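Local structure of hypothetical protein (Streptococcus pneumoniae, 2HIY) at residues D[13-18]-D[42-47]; D[20-25]-D[71-76]. The protein is a conserved bacterial protein of the DUF1697 family with unknown function. All blocks are in the same frame, centred on the assembly; numbering follows the deposited sequence.

Contact 1: residues D[13-18]-D[42-47]; sequences GINVGG and YINSGN
Ile14 reaches Ser45 and Gly46 because its chi1 of 70° places CG1 between its own backbone N and carbonyl carbon, and a nearly extended chi2 then carries CD1 onward. CG1 thereby settles against the Ser45 carbonyl, 3.5 Å from Ser45 O, while the CD1 methyl packs directly on the backbone of Gly46, 3.6 Å from Gly46 CA. In Asn15, CG stands anti to the carbonyl carbon, which turns the amide toward Asn44. The bond from Asn15 ND2 to Asn44 O is 2.9 Å long and almost straight, at 174° about the hydrogen; it lies in the planes of both the carbonyl and the amide. The two asparagine side chains cross at about a right angle with their amides only 16° from parallel, and Asn15 ND2 stays 3.3 Å from Asn44 OD1 at an angle too poor for a bond. The other end of the Asn15 amide, OD1, accepts from Val22 N, so both its orientation and its rotation are fixed. Water supplements the direct contact: one molecule accepts from Ile14 N and donates to Ser45 O, the latter at 2.6 Å, and a second joins Asn44 ND2 to Asn15 OD1, weakly on the Asn15 side. Behind the interface, Asn47 ND2 donates to both Ser45 OG and Tyr42 O, bracing the loop from within. The loop after strand 5-10 thus packs on the connection of the beta hairpin formed by strands 39-41 and 47-52, in a four-stranded antiparallel sheet ordered 39-41, 47-52, 5-10, 78-81.

Contact 2: residues D[20-25]-D[71-76]; sequences NKVVMA and YPFIQS
Asn20 and Phe73 bring together an extended lead-in to a helix and a type I beta turn. After Asn20, which has a positive phi, Lys21 to Val23 run extended up to Val23, the N-cap residue of helix 24-34. The turn spans Tyr71 to Ile74, closed by the bond from Ile74 N to Tyr71 O, and lies in the connection from helix 56-70 to strand 78-81. The backbones come nearest at Asn20 and Phe73, whose CA atoms are 6.4 Å apart, and no direct hydrogen bond joins the segments. Instead the Phe73 ring lies flat against Asn20: Asn20 CA sits 3.6 Å from the ring centroid and 13° off its normal, a CH-pi contact. The Asn20 amide continues this layer, stacked with its plane 7° from that of the ring and its CG 3.6 Å from Phe73 CG. Its ND2 donates to Gly13 O, which holds the amide in place. The opposite face of the Phe73 ring takes Tyr71 CB, toward the rim. A chi1 of 49° folds Phe73 CG between its backbone N and carbonyl carbon, swinging the ring back over the turn. Val22 then fills the angle between the aromatics: CG2 meets the Phe73 edge in the ring plane, 3.8 Å from Phe73 CE1, and also touches Tyr71 CD1 and Ile74 CD1, whereas CG1 lies over one face of the Tyr71 ring. Leu27 of helix 24-34 packs on both Val22 and Tyr71. The Tyr71 hydroxyl bonds to Glu30 OE1 and receives a hydrogen from a water, 2.8 Å from Tyr71 OH, that in turn accepts from Val23 N.

In the fold
Contacts 1 and 2 adjoin, their centres about 8 Å apart, and both draw on the connection between strand 5-10 and helix 24-34. Within it, a probable hydrogen bond of 2.8 Å from Asn15 N to Asn20 O joins residues 13-18 to 20-25, beside the equally long one from Val22 N to Asn15 OD1. Contact 1 carries this connection to the 42-47 loop, contact 2 to the 71-76 segment. Apolar packing crosses between them as well: Ile14 touches Val22, Phe73 and Ile74, while selenomethionine Met24 lies against Ile14, Asn15 and Asn44 and also packs on Glu61 of the second subunit. Arg169 bonds to Asn47 OD1 and Gly46 O, and Arg164 O to Ser76 OG.

Contact 1: residues D[13-18]-D[42-47]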
ATOM      1  N   GLY D  13       0.703 -18.633  -3.738  1.00 19.76           N
ATOM      2  CA  GLY D  13       1.589 -17.845  -2.919  1.00 19.58           C
ATOM      3  C   GLY D  13       2.848 -17.316  -3.569  1.00 20.10           C
ATOM      4  O   GLY D  13       3.694 -16.768  -2.872  1.00 20.72           O
ATOM      5  N   ILE D  14       2.986 -17.461  -4.888  1.00 19.46           N
ATOM      6  CA  ILE D  14       4.226 -17.024  -5.534  1.00 19.22           C
ATOM      7  C   ILE D  14       4.151 -15.634  -6.145  1.00 20.11           C
ATOM      8  O   ILE D  14       3.060 -15.141  -6.464  1.00 20.93           O
ATOM      9  CB  ILE D  14       4.752 -18.057  -6.574  1.00 18.29           C
ATOM     10  CG1 ILE D  14       3.884 -18.153  -7.838  1.00 17.46           C
ATOM     11  CG2 ILE D  14       4.942 -19.423  -5.924  1.00 17.22           C
ATOM     12  CD1 ILE D  14       4.621 -18.830  -9.008  1.00 18.18           C
ATOM     13  N   ASN D  15       5.314 -15.013  -6.297  1.00 20.54           N
ATOM     14  CA  ASN D  15       5.437 -13.716  -6.971  1.00 22.49           C
ATOM     15  C   ASN D  15       4.508 -12.649  -6.406  1.00 25.24           C
ATOM     16  O   ASN D  15       3.873 -11.902  -7.154  1.00 26.32           O
ATOM     17  CB  ASN D  15       5.233 -13.882  -8.479  1.00 22.07           C
ATOM     18  CG  ASN D  15       6.352 -14.671  -9.112  1.00 19.15           C
ATOM     19  OD1 ASN D  15       7.502 -14.552  -8.715  1.00 20.45           O
ATOM     20  ND2 ASN D  15       6.004 -15.535 -10.063  1.00 17.78           N
ATOM     21  N   VAL D  16       4.417 -12.615  -5.078  1.00 26.98           N
ATOM     22  CA  VAL D  16       3.631 -11.598  -4.366  1.00 28.98           C
ATOM     23  C   VAL D  16       4.446 -11.055  -3.191  1.00 29.57           C
ATOM     24  O   VAL D  16       5.384 -11.713  -2.716  1.00 30.21           O
ATOM     25  CB  VAL D  16       2.284 -12.169  -3.852  1.00 29.00           C
ATOM     26  CG1 VAL D  16       1.353 -12.500  -5.009  1.00 30.77           C
ATOM     27  CG2 VAL D  16       2.501 -13.393  -2.986  1.00 30.08           C
ATOM     28  N   GLY D  17       4.088  -9.860  -2.731  1.00 30.83           N
ATOM     29  CA  GLY D  17       4.675  -9.269  -1.519  1.00 31.10           C
ATOM     30  C   GLY D  17       6.188  -9.189  -1.503  1.00 31.46           C
ATOM     31  O   GLY D  17       6.811  -9.324  -0.444  1.00 32.31           O
ATOM     32  N   GLY D  18       6.781  -8.984  -2.680  1.00 31.23           N
ATOM     33  CA  GLY D  18       8.229  -8.844  -2.821  1.00 30.10           C
ATOM     34  C   GLY D  18       9.063 -10.072  -2.491  1.00 29.05           C
ATOM     35  O   GLY D  18      10.268  -9.955  -2.237  1.00 29.91           O
ATOM     36  N   TYR D  42       1.065 -19.707 -17.911  1.00 16.88           N
ATOM     37  CA  TYR D  42       0.078 -18.664 -18.120  1.00 17.70           C
ATOM     38  C   TYR D  42       0.273 -17.655 -17.013  1.00 18.32           C
ATOM     39  O   TYR D  42       0.252 -18.020 -15.823  1.00 17.66           O
ATOM     40  CB  TYR D  42      -1.339 -19.239 -18.082  1.00 19.17           C
ATOM     41  CG  TYR D  42      -2.411 -18.164 -18.108  1.00 19.45           C
ATOM     42  CD1 TYR D  42      -2.545 -17.307 -19.203  1.00 20.87           C
ATOM     43  CD2 TYR D  42      -3.265 -17.977 -17.019  1.00 20.50           C
ATOM     44  CE1 TYR D  42      -3.540 -16.303 -19.216  1.00 21.03           C
ATOM     45  CE2 TYR D  42      -4.232 -16.987 -17.017  1.00 23.19           C
ATOM     46  CZ  TYR D  42      -4.359 -16.154 -18.113  1.00 22.92           C
ATOM     47  OH  TYR D  42      -5.331 -15.172 -18.112  1.00 23.63           O
ATOM     48  N   ILE D  43       0.493 -16.405 -17.412  1.00 19.81           N
ATOM     49  CA  ILE D  43       0.721 -15.283 -16.497  1.00 21.25           C
ATOM     50  C   ILE D  43       1.816 -15.629 -15.472  1.00 20.72           C
ATOM     51  O   ILE D  43       2.745 -16.358 -15.808  1.00 19.90           O
ATOM     52  CB  ILE D  43      -0.620 -14.643 -15.907  1.00 20.76           C
ATOM     53  CG1 ILE D  43      -1.436 -15.636 -15.062  1.00 22.33           C
ATOM     54  CG2 ILE D  43      -1.437 -13.991 -17.055  1.00 23.12           C
ATOM     55  CD1 ILE D  43      -2.709 -15.043 -14.405  1.00 23.43           C
ATOM     56  N   ASN D  44       1.719 -15.108 -14.251  1.00 20.69           N
ATOM     57  CA  ASN D  44       2.852 -15.176 -13.323  1.00 20.69           C
ATOM     58  C   ASN D  44       2.469 -15.722 -11.951  1.00 20.48           C
ATOM     59  O   ASN D  44       3.333 -15.829 -11.062  1.00 20.14           O
ATOM     60  CB  ASN D  44       3.529 -13.793 -13.220  1.00 21.13           C
ATOM     61  CG  ASN D  44       5.009 -13.882 -12.848  1.00 22.48           C
ATOM     62  OD1 ASN D  44       5.710 -14.821 -13.233  1.00 22.91           O
ATOM     63  ND2 ASN D  44       5.496 -12.885 -12.102  1.00 23.13           N
ATOM     64  N   SER D  45       1.208 -16.111 -11.780  1.00 20.41           N
ATOM     65  CA  SER D  45       0.729 -16.544 -10.473  1.00 20.47           C
ATOM     66  C   SER D  45       0.973 -18.010 -10.193  1.00 19.95           C
ATOM     67  O   SER D  45       0.669 -18.492  -9.103  1.00 21.38           O
ATOM     68  CB  SER D  45      -0.771 -16.284 -10.315  1.00 21.26           C
ATOM     69  OG  SER D  45      -1.530 -17.004 -11.284  1.00 23.37           O
ATOM     70  N   GLY D  46       1.522 -18.729 -11.162  1.00 17.71           N
ATOM     71  CA  GLY D  46       1.840 -20.134 -10.958  1.00 17.80           C
ATOM     72  C   GLY D  46       0.847 -21.061 -11.635  1.00 16.61           C
ATOM     73  O   GLY D  46       0.161 -21.846 -10.968  1.00 15.62           O
ATOM     74  N   ASN D  47       0.813 -21.011 -12.970  1.00 15.91           N
ATOM     75  CA  ASN D  47      -0.077 -21.832 -13.784  1.00 15.35           C
ATOM     76  C   ASN D  47       0.802 -22.419 -14.860  1.00 15.33           C
ATOM     77  O   ASN D  47       1.178 -21.704 -15.815  1.00 15.69           O
ATOM     78  CB  ASN D  47      -1.178 -20.971 -14.426  1.00 15.81           C
ATOM     79  CG  ASN D  47      -1.941 -20.178 -13.407  1.00 15.05           C
ATOM     80  OD1 ASN D  47      -2.668 -20.757 -12.596  1.00 16.77           O
ATOM     81  ND2 ASN D  47      -1.753 -18.865 -13.394  1.00 19.00           N
TER
HETATM   82  O   HOH W   1       0.593 -17.478  -6.756  1.00 26.05           O
HETATM   83  O   HOH W   2       8.512 -13.320 -11.273  1.00 26.56           O

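Contact 2: residues D[20-25]-D[71-76]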
ATOM      1  N   ASN D  20       8.961 -14.863  -2.637  1.00 24.93           N
ATOM      2  CA  ASN D  20       8.480 -16.098  -3.275  1.00 21.84           C
ATOM      3  C   ASN D  20       8.576 -15.991  -4.788  1.00 20.71           C
ATOM      4  O   ASN D  20       7.651 -16.341  -5.508  1.00 19.15           O
ATOM      5  CB  ASN D  20       7.059 -16.470  -2.810  1.00 20.95           C
ATOM      6  CG  ASN D  20       7.000 -16.845  -1.343  1.00 21.28           C
ATOM      7  OD1 ASN D  20       7.994 -16.734  -0.612  1.00 20.64           O
ATOM      8  ND2 ASN D  20       5.839 -17.330  -0.917  1.00 20.89           N
ATOM      9  N   LYS D  21       9.730 -15.523  -5.240  1.00 20.05           N
ATOM     10  CA  LYS D  21       9.934 -15.171  -6.634  1.00 20.06           C
ATOM     11  C   LYS D  21      10.218 -16.409  -7.474  1.00 18.70           C
ATOM     12  O   LYS D  21      11.086 -17.200  -7.167  1.00 17.77           O
ATOM     13  CB  LYS D  21      11.100 -14.182  -6.781  1.00 21.16           C
ATOM     14  CG  LYS D  21      11.289 -13.700  -8.222  1.00 23.16           C
ATOM     15  CD  LYS D  21      12.249 -12.512  -8.325  1.00 23.13           C
ATOM     16  CE  LYS D  21      12.589 -12.218  -9.791  1.00 28.07           C
ATOM     17  NZ  LYS D  21      13.759 -11.299  -9.965  1.00 31.00           N
ATOM     18  N   VAL D  22       9.457 -16.526  -8.555  1.00 17.95           N
ATOM     19  CA  VAL D  22       9.657 -17.575  -9.534  1.00 17.19           C
ATOM     20  C   VAL D  22       9.643 -16.912 -10.899  1.00 17.73           C
ATOM     21  O   VAL D  22       8.655 -16.247 -11.244  1.00 17.88           O
ATOM     22  CB  VAL D  22       8.548 -18.638  -9.457  1.00 17.55           C
ATOM     23  CG1 VAL D  22       8.799 -19.748 -10.501  1.00 18.55           C
ATOM     24  CG2 VAL D  22       8.442 -19.211  -8.042  1.00 17.02           C
ATOM     25  N   VAL D  23      10.724 -17.085 -11.652  1.00 16.70           N
ATOM     26  CA  VAL D  23      10.795 -16.543 -13.002  1.00 16.79           C
ATOM     27  C   VAL D  23      10.284 -17.627 -13.944  1.00 16.56           C
ATOM     28  O   VAL D  23      10.848 -18.721 -13.994  1.00 15.72           O
ATOM     29  CB  VAL D  23      12.224 -16.108 -13.342  1.00 16.52           C
ATOM     30  CG1 VAL D  23      12.319 -15.606 -14.787  1.00 17.36           C
ATOM     31  CG2 VAL D  23      12.683 -15.008 -12.381  1.00 18.06           C
HETATM   32  N   MSE D  24       9.236 -17.316 -14.697  1.00 15.73           N
HETATM   33  CA  MSE D  24       8.548 -18.323 -15.508  1.00 15.62           C
HETATM   34  C   MSE D  24       9.478 -18.972 -16.514  1.00 15.72           C
HETATM   35  O   MSE D  24       9.485 -20.187 -16.648  1.00 14.85           O
HETATM   36  CB  MSE D  24       7.309 -17.748 -16.217  1.00 16.31           C
HETATM   37  CG  MSE D  24       6.147 -17.495 -15.279  1.00 18.14           C
HETATM   38 SE   MSE D  24       5.543 -19.046 -14.227  1.00 25.83          SE
HETATM   39  CE  MSE D  24       6.013 -18.333 -12.482  1.00 20.46           C
ATOM     40  N   ALA D  25      10.293 -18.197 -17.218  1.00 15.42           N
ATOM     41  CA  ALA D  25      11.195 -18.820 -18.170  1.00 15.14           C
ATOM     42  C   ALA D  25      12.166 -19.795 -17.494  1.00 15.69           C
ATOM     43  O   ALA D  25      12.551 -20.819 -18.089  1.00 16.71           O
ATOM     44  CB  ALA D  25      11.962 -17.761 -18.959  1.00 16.61           C
ATOM     45  N   TYR D  71      12.449 -24.316  -4.909  1.00 14.82           N
ATOM     46  CA  TYR D  71      11.494 -23.268  -4.497  1.00 14.60           C
ATOM     47  C   TYR D  71      10.782 -23.725  -3.238  1.00 16.17           C
ATOM     48  O   TYR D  71       9.605 -24.054  -3.290  1.00 14.78           O
ATOM     49  CB  TYR D  71      10.443 -23.022  -5.602  1.00 14.60           C
ATOM     50  CG  TYR D  71      11.080 -22.607  -6.899  1.00 14.40           C
ATOM     51  CD1 TYR D  71      11.546 -21.303  -7.084  1.00 15.83           C
ATOM     52  CD2 TYR D  71      11.245 -23.527  -7.955  1.00 15.34           C
ATOM     53  CE1 TYR D  71      12.181 -20.915  -8.279  1.00 15.23           C
ATOM     54  CE2 TYR D  71      11.903 -23.156  -9.143  1.00 14.63           C
ATOM     55  CZ  TYR D  71      12.341 -21.850  -9.309  1.00 15.98           C
ATOM     56  OH  TYR D  71      12.969 -21.451 -10.471  1.00 17.22           O
ATOM     57  N   PRO D  72      11.483 -23.728  -2.097  1.00 15.40           N
ATOM     58  CA  PRO D  72      10.965 -24.359  -0.884  1.00 16.78           C
ATOM     59  C   PRO D  72       9.734 -23.675  -0.298  1.00 16.01           C
ATOM     60  O   PRO D  72       9.077 -24.281   0.551  1.00 16.53           O
ATOM     61  CB  PRO D  72      12.160 -24.327   0.096  1.00 16.81           C
ATOM     62  CG  PRO D  72      13.212 -23.595  -0.559  1.00 18.39           C
ATOM     63  CD  PRO D  72      12.863 -23.220  -1.941  1.00 16.58           C
ATOM     64  N   PHE D  73       9.417 -22.459  -0.727  1.00 15.49           N
ATOM     65  CA  PHE D  73       8.163 -21.804  -0.333  1.00 15.59           C
ATOM     66  C   PHE D  73       6.948 -22.349  -1.081  1.00 15.38           C
ATOM     67  O   PHE D  73       5.810 -22.007  -0.749  1.00 16.07           O
ATOM     68  CB  PHE D  73       8.289 -20.294  -0.545  1.00 16.43           C
ATOM     69  CG  PHE D  73       8.836 -19.915  -1.904  1.00 16.26           C
ATOM     70  CD1 PHE D  73       7.988 -19.863  -3.007  1.00 15.15           C
ATOM     71  CD2 PHE D  73      10.192 -19.624  -2.087  1.00 16.51           C
ATOM     72  CE1 PHE D  73       8.478 -19.546  -4.263  1.00 14.11           C
ATOM     73  CE2 PHE D  73      10.673 -19.281  -3.339  1.00 15.45           C
ATOM     74  CZ  PHE D  73       9.806 -19.235  -4.431  1.00 15.03           C
ATOM     75  N   ILE D  74       7.162 -23.179  -2.099  1.00 15.18           N
ATOM     76  CA  ILE D  74       6.031 -23.860  -2.764  1.00 15.27           C
ATOM     77  C   ILE D  74       5.797 -25.159  -1.994  1.00 16.44           C
ATOM     78  O   ILE D  74       6.515 -26.147  -2.181  1.00 17.04           O
ATOM     79  CB  ILE D  74       6.316 -24.109  -4.266  1.00 14.56           C
ATOM     80  CG1 ILE D  74       6.484 -22.747  -4.989  1.00 14.90           C
ATOM     81  CG2 ILE D  74       5.186 -24.962  -4.895  1.00 15.36           C
ATOM     82  CD1 ILE D  74       6.816 -22.821  -6.498  1.00 15.43           C
ATOM     83  N   GLN D  75       4.837 -25.126  -1.081  1.00 16.78           N
ATOM     84  CA  GLN D  75       4.624 -26.201  -0.122  1.00 18.06           C
ATOM     85  C   GLN D  75       3.332 -26.980  -0.331  1.00 18.43           C
ATOM     86  O   GLN D  75       3.016 -27.892   0.443  1.00 19.92           O
ATOM     87  CB  GLN D  75       4.701 -25.627   1.307  1.00 18.62           C
ATOM     88  CG  GLN D  75       6.137 -25.235   1.663  1.00 20.07           C
ATOM     89  CD  GLN D  75       6.286 -24.481   2.952  1.00 22.89           C
ATOM     90  OE1 GLN D  75       5.397 -24.491   3.803  1.00 22.50           O
ATOM     91  NE2 GLN D  75       7.433 -23.827   3.118  1.00 21.89           N
ATOM     92  N   SER D  76       2.596 -26.606  -1.373  1.00 17.10           N
ATOM     93  CA  SER D  76       1.454 -27.372  -1.848  1.00 16.33           C
ATOM     94  C   SER D  76       1.332 -27.094  -3.331  1.00 15.63           C
ATOM     95  O   SER D  76       1.832 -26.073  -3.835  1.00 15.66           O
ATOM     96  CB  SER D  76       0.157 -26.907  -1.145  1.00 16.52           C
ATOM     97  OG  SER D  76      -0.263 -25.602  -1.588  1.00 19.92           O
TER
HETATM   98  O   HOH W   3      13.004 -18.728 -10.944  1.00 16.88           O